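Local coordinates for SufE-like protein, chloroplastic (PDB 4PUI), which activates the cysteine desulfurase NFS2, mobilising sulfur for iron-sulfur cluster formation, and is represented here by its BolA domain, at residues G4-R9 against L79-H84; D57-Q60 against K66-R69; R69-L74 against L86-K91. All coordinates share one frame; numbering follows the deposited sequence.

Contact 1: G4-R9 against L79-H84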
ATOM      1  N   GLY A   4       0.051  -9.556   9.614  1.00 28.08           N
ATOM      2  CA  GLY A   4      -0.915  -9.458  10.686  1.00 25.03           C
ATOM      3  C   GLY A   4      -2.248  -8.989  10.138  1.00 24.06           C
ATOM      4  O   GLY A   4      -2.433  -8.862   8.932  1.00 22.03           O
ATOM      5  N   SER A   5      -3.194  -8.725  11.027  1.00 21.52           N
ATOM      6  CA  SER A   5      -4.543  -8.361  10.596  1.00 21.59           C
ATOM      7  C   SER A   5      -4.624  -7.103   9.725  1.00 19.46           C
ATOM      8  O   SER A   5      -5.349  -7.095   8.732  1.00 18.48           O
ATOM      9  CB  SER A   5      -5.455  -8.229  11.813  1.00 28.04           C
ATOM     10  OG  SER A   5      -4.902  -7.314  12.739  1.00 32.37           O
ATOM     11  N   ARG A   6      -3.898  -6.045  10.084  1.00 19.90           N
ATOM     12  CA  ARG A   6      -3.897  -4.828   9.263  1.00 17.74           C
ATOM     13  C   ARG A   6      -3.265  -5.089   7.894  1.00 17.37           C
ATOM     14  O   ARG A   6      -3.802  -4.663   6.875  1.00 17.33           O
ATOM     15  CB  ARG A   6      -3.153  -3.659   9.931  1.00 19.12           C
ATOM     16  CG  ARG A   6      -2.846  -2.516   8.959  1.00 19.22           C
ATOM     17  CD  ARG A   6      -2.404  -1.222   9.659  1.00 19.69           C
ATOM     18  NE  ARG A   6      -3.487  -0.702  10.476  1.00 19.19           N
ATOM     19  CZ  ARG A   6      -3.402  -0.431  11.772  1.00 21.46           C
ATOM     20  NH1 ARG A   6      -2.259  -0.593  12.423  1.00 22.10           N
ATOM     21  NH2 ARG A   6      -4.470   0.021  12.416  1.00 21.27           N
ATOM     22  N   GLY A   7      -2.122  -5.769   7.878  1.00 18.84           N
ATOM     23  CA  GLY A   7      -1.454  -6.102   6.622  1.00 17.82           C
ATOM     24  C   GLY A   7      -2.394  -6.836   5.676  1.00 20.52           C
ATOM     25  O   GLY A   7      -2.432  -6.563   4.477  1.00 17.96           O
ATOM     26  N   MET A   8      -3.154  -7.780   6.222  1.00 18.97           N
ATOM     27  CA  MET A   8      -4.105  -8.546   5.424  1.00 21.46           C
ATOM     28  C   MET A   8      -5.212  -7.648   4.878  1.00 20.89           C
ATOM     29  O   MET A   8      -5.604  -7.772   3.710  1.00 20.72           O
ATOM     30  CB  MET A   8      -4.685  -9.712   6.233  1.00 28.05           C
ATOM     31  CG  MET A   8      -3.672 -10.795   6.537  1.00 30.68           C
ATOM     32  SD  MET A   8      -2.871 -11.397   5.022  1.00 49.46           S
ATOM     33  CE  MET A   8      -4.140 -12.462   4.347  1.00 56.64           C
ATOM     34  N   ARG A   9      -5.709  -6.735   5.713  1.00 17.69           N
ATOM     35  CA  ARG A   9      -6.715  -5.781   5.248  1.00 16.04           C
ATOM     36  C   ARG A   9      -6.191  -4.881   4.132  1.00 19.31           C
ATOM     37  O   ARG A   9      -6.920  -4.596   3.173  1.00 17.35           O
ATOM     38  CB  ARG A   9      -7.231  -4.898   6.394  1.00 16.98           C
ATOM     39  CG  ARG A   9      -8.108  -5.609   7.374  1.00 19.24           C
ATOM     40  CD  ARG A   9      -8.841  -4.613   8.279  1.00 20.64           C
ATOM     41  NE  ARG A   9      -7.938  -3.712   8.986  1.00 19.34           N
ATOM     42  CZ  ARG A   9      -7.473  -3.933  10.210  1.00 18.84           C
ATOM     43  NH1 ARG A   9      -7.811  -5.032  10.854  1.00 22.32           N
ATOM     44  NH2 ARG A   9      -6.661  -3.057  10.789  1.00 19.71           N
ATOM     45  N   LEU A  79      -4.940   4.619   8.330  1.00 24.79           N
ATOM     46  CA  LEU A  79      -4.113   5.754   8.728  1.00 23.47           C
ATOM     47  C   LEU A  79      -4.714   6.498   9.915  1.00 24.94           C
ATOM     48  O   LEU A  79      -3.988   7.112  10.691  1.00 29.16           O
ATOM     49  CB  LEU A  79      -3.924   6.716   7.560  1.00 24.70           C
ATOM     50  CG  LEU A  79      -3.095   6.149   6.416  1.00 22.19           C
ATOM     51  CD1 LEU A  79      -3.315   6.975   5.173  1.00 23.53           C
ATOM     52  CD2 LEU A  79      -1.615   6.107   6.781  1.00 24.42           C
ATOM     53  N   LYS A  80      -6.038   6.433  10.039  1.00 23.23           N
ATOM     54  CA  LYS A  80      -6.762   7.067  11.147  1.00 26.87           C
ATOM     55  C   LYS A  80      -6.930   6.149  12.358  1.00 31.66           C
ATOM     56  O   LYS A  80      -7.730   6.453  13.250  1.00 33.82           O
ATOM     57  CB  LYS A  80      -8.155   7.502  10.687  1.00 33.12           C
ATOM     58  CG  LYS A  80      -8.190   8.564   9.597  1.00 32.75           C
ATOM     59  CD  LYS A  80      -9.594   8.632   9.011  1.00 33.71           C
ATOM     60  CE  LYS A  80      -9.707   9.638   7.877  1.00 36.43           C
ATOM     61  NZ  LYS A  80     -11.077   9.625   7.275  1.00 38.47           N
ATOM     62  N   SER A  81      -6.212   5.028  12.401  1.00 23.83           N
ATOM     63  CA  SER A  81      -6.406   4.079  13.502  1.00 23.84           C
ATOM     64  C   SER A  81      -5.212   3.178  13.788  1.00 21.24           C
ATOM     65  O   SER A  81      -5.380   2.019  14.187  1.00 22.31           O
ATOM     66  CB  SER A  81      -7.664   3.227  13.284  1.00 27.03           C
ATOM     67  OG  SER A  81      -7.603   2.508  12.064  1.00 28.44           O
ATOM     68  N   GLY A  82      -4.010   3.699  13.590  1.00 22.62           N
ATOM     69  CA  GLY A  82      -2.830   2.985  14.034  1.00 22.96           C
ATOM     70  C   GLY A  82      -1.734   2.861  13.004  1.00 24.07           C
ATOM     71  O   GLY A  82      -0.582   2.632  13.362  1.00 23.54           O
ATOM     72  N   LEU A  83      -2.089   2.981  11.725  1.00 22.30           N
ATOM     73  CA  LEU A  83      -1.097   2.956  10.656  1.00 23.11           C
ATOM     74  C   LEU A  83      -0.407   4.313  10.597  1.00 24.73           C
ATOM     75  O   LEU A  83      -1.071   5.341  10.494  1.00 25.37           O
ATOM     76  CB  LEU A  83      -1.761   2.649   9.313  1.00 18.06           C
ATOM     77  CG  LEU A  83      -0.859   2.632   8.079  1.00 18.30           C
ATOM     78  CD1 LEU A  83       0.228   1.617   8.292  1.00 18.82           C
ATOM     79  CD2 LEU A  83      -1.664   2.311   6.799  1.00 17.69           C
ATOM     80  N   HIS A  84       0.920   4.314  10.691  1.00 23.34           N
ATOM     81  CA  HIS A  84       1.665   5.560  10.758  1.00 27.52           C
ATOM     82  C   HIS A  84       2.210   5.995   9.411  1.00 31.17           C
ATOM     83  O   HIS A  84       2.066   7.158   9.026  1.00 30.83           O
ATOM     84  CB  HIS A  84       2.816   5.450  11.754  1.00 29.64           C
ATOM     85  CG  HIS A  84       2.375   5.378  13.183  1.00 33.31           C
ATOM     86  ND1 HIS A  84       1.063   5.548  13.563  1.00 36.11           N
ATOM     87  CD2 HIS A  84       3.077   5.153  14.318  1.00 32.63           C
ATOM     88  CE1 HIS A  84       0.975   5.432  14.878  1.00 33.43           C
ATOM     89  NE2 HIS A  84       2.176   5.184  15.357  1.00 34.21           N
TER
HETATM   90  O   HOH W   1      -7.295   0.127  11.745  1.00 29.95           O

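Contact 2: D57-Q60 against K66-R69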
ATOM      1  N   ASP A  57      -2.847  -1.183 -13.701  1.00 21.57           N
ATOM      2  CA  ASP A  57      -3.423  -0.372 -14.774  1.00 24.04           C
ATOM      3  C   ASP A  57      -3.953   0.966 -14.276  1.00 20.95           C
ATOM      4  O   ASP A  57      -3.968   1.956 -15.016  1.00 20.50           O
ATOM      5  CB  ASP A  57      -4.650  -1.082 -15.348  1.00 33.62           C
ATOM      6  CG  ASP A  57      -4.307  -2.240 -16.215  1.00 46.69           C
ATOM      7  OD1 ASP A  57      -3.107  -2.473 -16.452  1.00 48.69           O
ATOM      8  OD2 ASP A  57      -5.258  -2.911 -16.673  1.00 52.61           O
ATOM      9  N   ALA A  58      -4.446   0.970 -13.041  1.00 20.10           N
ATOM     10  CA  ALA A  58      -5.182   2.109 -12.504  1.00 20.54           C
ATOM     11  C   ALA A  58      -4.325   3.362 -12.381  1.00 18.43           C
ATOM     12  O   ALA A  58      -4.850   4.460 -12.252  1.00 20.16           O
ATOM     13  CB  ALA A  58      -5.814   1.745 -11.156  1.00 22.00           C
ATOM     14  N   PHE A  59      -3.000   3.194 -12.415  1.00 19.88           N
ATOM     15  CA  PHE A  59      -2.077   4.312 -12.300  1.00 17.07           C
ATOM     16  C   PHE A  59      -1.772   5.013 -13.623  1.00 18.57           C
ATOM     17  O   PHE A  59      -1.095   6.039 -13.633  1.00 18.47           O
ATOM     18  CB  PHE A  59      -0.754   3.859 -11.686  1.00 14.80           C
ATOM     19  CG  PHE A  59      -0.890   3.236 -10.336  1.00 16.90           C
ATOM     20  CD1 PHE A  59      -1.705   3.799  -9.370  1.00 18.91           C
ATOM     21  CD2 PHE A  59      -0.198   2.075 -10.039  1.00 16.14           C
ATOM     22  CE1 PHE A  59      -1.818   3.204  -8.119  1.00 16.79           C
ATOM     23  CE2 PHE A  59      -0.304   1.476  -8.802  1.00 16.42           C
ATOM     24  CZ  PHE A  59      -1.117   2.043  -7.837  1.00 14.43           C
ATOM     25  N   GLN A  60      -2.247   4.461 -14.733  1.00 20.36           N
ATOM     26  CA  GLN A  60      -2.033   5.081 -16.032  1.00 20.32           C
ATOM     27  C   GLN A  60      -2.495   6.528 -16.057  1.00 21.12           C
ATOM     28  O   GLN A  60      -3.639   6.835 -15.703  1.00 25.11           O
ATOM     29  CB  GLN A  60      -2.782   4.311 -17.110  1.00 26.22           C
ATOM     30  CG  GLN A  60      -2.175   2.981 -17.473  1.00 28.17           C
ATOM     31  CD  GLN A  60      -3.031   2.243 -18.476  1.00 32.84           C
ATOM     32  OE1 GLN A  60      -4.246   2.124 -18.302  1.00 30.47           O
ATOM     33  NE2 GLN A  60      -2.414   1.767 -19.545  1.00 35.72           N
ATOM     34  N   LYS A  66       0.032  11.878  -7.461  1.00 14.90           N
ATOM     35  CA  LYS A  66      -1.356  11.438  -7.559  1.00 15.57           C
ATOM     36  C   LYS A  66      -1.530   9.959  -7.200  1.00 15.41           C
ATOM     37  O   LYS A  66      -2.529   9.584  -6.586  1.00 16.13           O
ATOM     38  CB  LYS A  66      -1.928  11.700  -8.953  1.00 18.80           C
ATOM     39  CG  LYS A  66      -2.289  13.154  -9.214  1.00 22.98           C
ATOM     40  CD  LYS A  66      -3.002  13.261 -10.561  1.00 30.14           C
ATOM     41  CE  LYS A  66      -3.065  14.689 -11.070  1.00 36.56           C
ATOM     42  NZ  LYS A  66      -3.978  15.518 -10.254  1.00 43.12           N
ATOM     43  N   ARG A  67      -0.566   9.127  -7.591  1.00 16.20           N
ATOM     44  CA  ARG A  67      -0.611   7.699  -7.279  1.00 14.58           C
ATOM     45  C   ARG A  67      -0.501   7.515  -5.778  1.00 14.69           C
ATOM     46  O   ARG A  67      -1.236   6.734  -5.185  1.00 15.88           O
ATOM     47  CB  ARG A  67       0.519   6.950  -7.992  1.00 14.30           C
ATOM     48  CG  ARG A  67       0.359   6.946  -9.510  1.00 13.35           C
ATOM     49  CD  ARG A  67       1.585   6.321 -10.179  1.00 14.87           C
ATOM     50  NE  ARG A  67       1.552   6.559 -11.617  1.00 15.51           N
ATOM     51  CZ  ARG A  67       2.311   5.907 -12.492  1.00 16.33           C
ATOM     52  NH1 ARG A  67       3.149   4.978 -12.062  1.00 16.86           N
ATOM     53  NH2 ARG A  67       2.221   6.180 -13.795  1.00 17.71           N
ATOM     54  N   HIS A  68       0.417   8.262  -5.177  1.00 14.98           N
ATOM     55  CA  HIS A  68       0.640   8.246  -3.738  1.00 14.62           C
ATOM     56  C   HIS A  68      -0.650   8.579  -3.008  1.00 16.02           C
ATOM     57  O   HIS A  68      -1.070   7.857  -2.101  1.00 15.85           O
ATOM     58  CB  HIS A  68       1.700   9.294  -3.404  1.00 16.65           C
ATOM     59  CG  HIS A  68       2.092   9.337  -1.961  1.00 19.90           C
ATOM     60  ND1 HIS A  68       1.446  10.134  -1.040  1.00 21.55           N
ATOM     61  CD2 HIS A  68       3.079   8.702  -1.285  1.00 19.18           C
ATOM     62  CE1 HIS A  68       2.004   9.972   0.148  1.00 18.38           C
ATOM     63  NE2 HIS A  68       2.996   9.109   0.029  1.00 20.57           N
ATOM     64  N   ARG A  69      -1.284   9.668  -3.426  1.00 15.25           N
ATOM     65  CA  ARG A  69      -2.470  10.166  -2.733  1.00 14.97           C
ATOM     66  C   ARG A  69      -3.662   9.244  -2.926  1.00 15.55           C
ATOM     67  O   ARG A  69      -4.526   9.151  -2.040  1.00 15.62           O
ATOM     68  CB  ARG A  69      -2.799  11.585  -3.210  1.00 18.08           C
ATOM     69  CG  ARG A  69      -1.825  12.616  -2.682  1.00 17.39           C
ATOM     70  CD  ARG A  69      -1.955  13.952  -3.387  1.00 20.13           C
ATOM     71  NE  ARG A  69      -1.030  14.940  -2.838  1.00 21.02           N
ATOM     72  CZ  ARG A  69      -0.759  16.103  -3.416  1.00 25.07           C
ATOM     73  NH1 ARG A  69      -1.333  16.424  -4.561  1.00 26.10           N
ATOM     74  NH2 ARG A  69       0.100  16.938  -2.846  1.00 30.61           N
TER

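Contact 3: R69-L74 against L86-K91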
ATOM      1  N   ARG A  69      -1.284   9.668  -3.426  1.00 15.25           N
ATOM      2  CA  ARG A  69      -2.470  10.166  -2.733  1.00 14.97           C
ATOM      3  C   ARG A  69      -3.662   9.244  -2.926  1.00 15.55           C
ATOM      4  O   ARG A  69      -4.526   9.151  -2.040  1.00 15.62           O
ATOM      5  CB  ARG A  69      -2.799  11.585  -3.210  1.00 18.08           C
ATOM      6  CG  ARG A  69      -1.825  12.616  -2.682  1.00 17.39           C
ATOM      7  CD  ARG A  69      -1.955  13.952  -3.387  1.00 20.13           C
ATOM      8  NE  ARG A  69      -1.030  14.940  -2.838  1.00 21.02           N
ATOM      9  CZ  ARG A  69      -0.759  16.103  -3.416  1.00 25.07           C
ATOM     10  NH1 ARG A  69      -1.333  16.424  -4.561  1.00 26.10           N
ATOM     11  NH2 ARG A  69       0.100  16.938  -2.846  1.00 30.61           N
ATOM     12  N   LEU A  70      -3.713   8.582  -4.083  1.00 16.79           N
ATOM     13  CA  LEU A  70      -4.752   7.597  -4.386  1.00 16.98           C
ATOM     14  C   LEU A  70      -4.698   6.447  -3.388  1.00 18.45           C
ATOM     15  O   LEU A  70      -5.728   6.014  -2.857  1.00 17.66           O
ATOM     16  CB  LEU A  70      -4.551   7.061  -5.816  1.00 19.28           C
ATOM     17  CG  LEU A  70      -5.499   6.031  -6.443  1.00 26.29           C
ATOM     18  CD1 LEU A  70      -5.360   6.094  -7.946  1.00 25.64           C
ATOM     19  CD2 LEU A  70      -5.241   4.604  -6.009  1.00 23.95           C
ATOM     20  N   ILE A  71      -3.490   5.954  -3.145  1.00 15.98           N
ATOM     21  CA  ILE A  71      -3.285   4.859  -2.207  1.00 16.01           C
ATOM     22  C   ILE A  71      -3.611   5.300  -0.776  1.00 16.26           C
ATOM     23  O   ILE A  71      -4.261   4.572  -0.020  1.00 17.15           O
ATOM     24  CB  ILE A  71      -1.844   4.333  -2.287  1.00 17.47           C
ATOM     25  CG1 ILE A  71      -1.559   3.771  -3.683  1.00 19.59           C
ATOM     26  CG2 ILE A  71      -1.597   3.272  -1.212  1.00 18.46           C
ATOM     27  CD1 ILE A  71      -2.481   2.672  -4.062  1.00 21.04           C
ATOM     28  N   TYR A  72      -3.169   6.499  -0.413  1.00 15.94           N
ATOM     29  CA  TYR A  72      -3.469   7.033   0.906  1.00 16.79           C
ATOM     30  C   TYR A  72      -4.987   7.134   1.091  1.00 18.02           C
ATOM     31  O   TYR A  72      -5.520   6.801   2.155  1.00 17.31           O
ATOM     32  CB  TYR A  72      -2.804   8.397   1.097  1.00 21.13           C
ATOM     33  CG  TYR A  72      -1.541   8.330   1.922  1.00 22.70           C
ATOM     34  CD1 TYR A  72      -0.449   7.568   1.514  1.00 22.41           C
ATOM     35  CD2 TYR A  72      -1.460   9.003   3.127  1.00 25.83           C
ATOM     36  CE1 TYR A  72       0.701   7.504   2.293  1.00 26.88           C
ATOM     37  CE2 TYR A  72      -0.331   8.947   3.898  1.00 31.27           C
ATOM     38  CZ  TYR A  72       0.740   8.199   3.484  1.00 27.64           C
ATOM     39  OH  TYR A  72       1.850   8.167   4.289  1.00 34.32           O
ATOM     40  N   ASP A  73      -5.692   7.561   0.049  1.00 15.73           N
ATOM     41  CA  ASP A  73      -7.150   7.673   0.140  1.00 17.32           C
ATOM     42  C   ASP A  73      -7.808   6.313   0.361  1.00 19.74           C
ATOM     43  O   ASP A  73      -8.732   6.176   1.170  1.00 19.16           O
ATOM     44  CB  ASP A  73      -7.707   8.342  -1.121  1.00 19.57           C
ATOM     45  CG  ASP A  73      -9.221   8.293  -1.191  1.00 25.96           C
ATOM     46  OD1 ASP A  73      -9.865   8.962  -0.374  1.00 24.58           O
ATOM     47  OD2 ASP A  73      -9.771   7.590  -2.070  1.00 27.44           O
ATOM     48  N   LEU A  74      -7.337   5.299  -0.360  1.00 17.58           N
ATOM     49  CA  LEU A  74      -7.906   3.963  -0.226  1.00 17.22           C
ATOM     50  C   LEU A  74      -7.681   3.392   1.161  1.00 18.48           C
ATOM     51  O   LEU A  74      -8.473   2.580   1.648  1.00 20.31           O
ATOM     52  CB  LEU A  74      -7.278   3.009  -1.237  1.00 19.25           C
ATOM     53  CG  LEU A  74      -7.601   3.246  -2.705  1.00 21.14           C
ATOM     54  CD1 LEU A  74      -6.789   2.283  -3.554  1.00 22.58           C
ATOM     55  CD2 LEU A  74      -9.090   3.089  -2.968  1.00 22.43           C
ATOM     56  N   LEU A  86       3.252   4.762   5.149  1.00 26.41           N
ATOM     57  CA  LEU A  86       3.322   3.853   4.017  1.00 24.20           C
ATOM     58  C   LEU A  86       4.414   4.329   3.070  1.00 23.35           C
ATOM     59  O   LEU A  86       4.423   5.489   2.662  1.00 28.22           O
ATOM     60  CB  LEU A  86       2.001   3.809   3.255  1.00 24.04           C
ATOM     61  CG  LEU A  86       0.800   3.216   3.983  1.00 23.26           C
ATOM     62  CD1 LEU A  86      -0.485   3.598   3.268  1.00 21.44           C
ATOM     63  CD2 LEU A  86       0.954   1.714   4.084  1.00 22.05           C
ATOM     64  N   SER A  87       5.307   3.424   2.711  1.00 20.59           N
ATOM     65  CA  SER A  87       6.302   3.720   1.690  1.00 20.50           C
ATOM     66  C   SER A  87       5.828   3.110   0.363  1.00 23.62           C
ATOM     67  O   SER A  87       5.772   1.891   0.224  1.00 25.18           O
ATOM     68  CB  SER A  87       7.654   3.146   2.100  1.00 31.70           C
ATOM     69  OG  SER A  87       8.611   3.320   1.074  1.00 36.00           O
ATOM     70  N   ILE A  88       5.507   3.959  -0.606  1.00 22.16           N
ATOM     71  CA  ILE A  88       4.779   3.515  -1.791  1.00 20.06           C
ATOM     72  C   ILE A  88       5.632   3.510  -3.061  1.00 23.00           C
ATOM     73  O   ILE A  88       6.281   4.501  -3.375  1.00 21.83           O
ATOM     74  CB  ILE A  88       3.548   4.390  -2.007  1.00 19.30           C
ATOM     75  CG1 ILE A  88       2.579   4.207  -0.838  1.00 23.13           C
ATOM     76  CG2 ILE A  88       2.870   4.064  -3.356  1.00 18.84           C
ATOM     77  CD1 ILE A  88       1.454   5.211  -0.802  1.00 23.67           C
ATOM     78  N   VAL A  89       5.636   2.379  -3.768  1.00 16.22           N
ATOM     79  CA  VAL A  89       6.142   2.317  -5.136  1.00 17.43           C
ATOM     80  C   VAL A  89       4.938   1.913  -5.960  1.00 17.55           C
ATOM     81  O   VAL A  89       4.336   0.875  -5.702  1.00 18.34           O
ATOM     82  CB  VAL A  89       7.282   1.284  -5.311  1.00 19.60           C
ATOM     83  CG1 VAL A  89       7.632   1.108  -6.798  1.00 21.76           C
ATOM     84  CG2 VAL A  89       8.519   1.729  -4.545  1.00 23.09           C
ATOM     85  N   ALA A  90       4.555   2.766  -6.900  1.00 16.44           N
ATOM     86  CA  ALA A  90       3.361   2.532  -7.701  1.00 16.37           C
ATOM     87  C   ALA A  90       3.701   2.689  -9.170  1.00 15.04           C
ATOM     88  O   ALA A  90       4.052   3.791  -9.620  1.00 19.39           O
ATOM     89  CB  ALA A  90       2.259   3.508  -7.312  1.00 15.90           C
ATOM     90  N   LYS A  91       3.598   1.593  -9.912  1.00 17.37           N
ATOM     91  CA  LYS A  91       3.971   1.581 -11.322  1.00 20.12           C
ATOM     92  C   LYS A  91       2.863   1.005 -12.170  1.00 20.09           C
ATOM     93  O   LYS A  91       2.044   0.223 -11.698  1.00 19.87           O
ATOM     94  CB  LYS A  91       5.221   0.734 -11.535  1.00 22.99           C
ATOM     95  CG  LYS A  91       6.376   1.130 -10.642  1.00 23.18           C
ATOM     96  CD  LYS A  91       7.635   0.344 -10.974  1.00 28.80           C
ATOM     97  CE  LYS A  91       8.817   0.942 -10.234  1.00 33.01           C
ATOM     98  NZ  LYS A  91      10.035   1.006 -11.087  1.00 39.95           N
TER

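Contact 1: G4-R9 against L79-H84
The CA atoms of Arg-6, in the first turn of helix 5-18, and Leu-83, in the loop leading into strand 85-91, are the nearest pair at 8.4 Å, a gap that one long side chain spans. Arg-6 sends CG anti to its own backbone nitrogen (chi1 166°), and the bend at chi3 then lays the guanidinium against the peptide joining Gly-82 to Leu-83. The Leu-83 N sits 3.6 Å above the guanidinium plane, over its centre. CD of Arg-6 crosses CB of Leu-83 at 3.9 Å, methylene on methylene. At the guanidinium edge NH2 of Arg-6 reaches the Ser-81 O at 2.8 Å, but the N-H is bent to 120° and the bond is weak. A water lying in the guanidinium plane accepts a second bond from NH2 of Arg-6, 2.9 Å away. Gly-82 suits its place: its phi is 131°, and a CB would collide with NH2 of Arg-6. NE of Arg-6 forms a salt bridge with Glu-78 and NH1 bonds to the Glu-47 O. One buried arginine thus joins the first helix to two loops and helix 76-79, its charge probably balanced chiefly by Glu-78 and its N-H groups shared among a carboxylate, two carbonyls and a water.

Contact 2: D57-Q60 against K66-R69
In the BolA fold, the short 3-10 turn 57-59 after strand 49-55 folds back on helix 64-74; Phe-59 and Arg-67 meet there and belong to the FxG...RHR sequence characteristic of BolA proteins. Their CA atoms are 6.2 Å apart, and each side chain covers part of the other. Arg-67 starts with CG anti to its carbonyl carbon (chi1 -66°) and runs extended from CG to NE, so its methylenes pass along the base of the phenylalanine: CG lies 3.8 Å from CD1 of Phe-59, and CD 3.7 Å from CB of Phe-59. Ring and guanidinium planes are 16° apart, yet they do not stack; it is CB of Phe-59 that lies over one guanidinium face, offset toward the rim. Arginine fits because its stem is apolar enough to line the phenylalanine while its head satisfies several acceptors: NE bonds to the Lys-62 O, and NH1 donates to the Ala-90 O and forms a salt bridge with Glu-95. With a leucine here the guanidinium is gone, which would probably leave the carbonyls of Lys-62 and Ala-90 without these donors and Glu-95 without this counter-ion. Phe-59 points its ring inward, onto Ala-90 and Leu-18. Its carbonyl also faces the arginine, the Phe-59 O standing 3.3 Å from NH2 of Arg-67.

Contact 3: R69-L74 against L86-K91
Ile-71 and Tyr-72 on helix 64-74 meet Leu-86 and Ile-88 on strand 85-91, in the helix-on-sheet layer of the BolA fold. The segment axes approach to 9.9 Å, and the strand runs at 126° to the helix. Alternation along the strand turns Leu-86, Ile-88 and Ala-90 toward the helix and Ser-87 away from it.

Aliphatic packing centres on a single methyl group. Ile-88 places CG1 anti to its carbonyl carbon (chi1 -64°) and, with the chain extended at chi2, carries CD1 outward to the helix, where it touches CG2 of Ile-71 at 3.6 Å. CB of Ile-71 is almost as near, so the methyl rests on the branch point of the isoleucine. On the strand a beta-branched residue suits the extended backbone; on the helix its gain is packing surface close to the main chain. Ile-71 also touches Leu-52, Ile-54, Leu-14 and Leu-18, which puts it where both long helices and the sheet converge.

Aromatic contacts flank this pair. The same CD1 of Ile-88 lies in the plane of the Tyr-72 ring at its edge, 3.8 Å from CD1 of Tyr-72, while CE1 of Tyr-72 meets CB of Leu-86 at 4.0 Å. The tyrosine chi1 of -101° departs from a staggered value; it brings the ring's end nearer the strand, and a stack with His-68 also holds it.

Polar groups contribute little across the interface. The Tyr-72 OH stops 3.8 Å from the Leu-86 N, and the strand pairs its backbone instead with strand 49-55, through Ser-87 and Val-89. Between these two segments the hold is therefore apolar; directional bonds lie within the helix and the sheet and, just beyond, in Arg-67 NH1 to the Ala-90 O.

In the fold
The three contacts are spread along the domain, and only contact 3 sets a helix on a strand. Contacts 1 and 2 lie on opposite sides of the chain's centre, their centres 21 Å apart, and do not touch. Contact 3 lies between them near the middle, its centre 14 Å from that of contact 1 and 8 Å from that of contact 2. It meets contact 1 where CD1 of Leu-79 packs 3.4 Å from CD2 of Tyr-72. Its link to contact 2 is closer: both use helix 64-74 and share Arg-69, and CE2 of Phe-59 lies 3.6 Å from CB of Ala-90. Along the chain, contact 2 is nested within the loop that contact 1 closes.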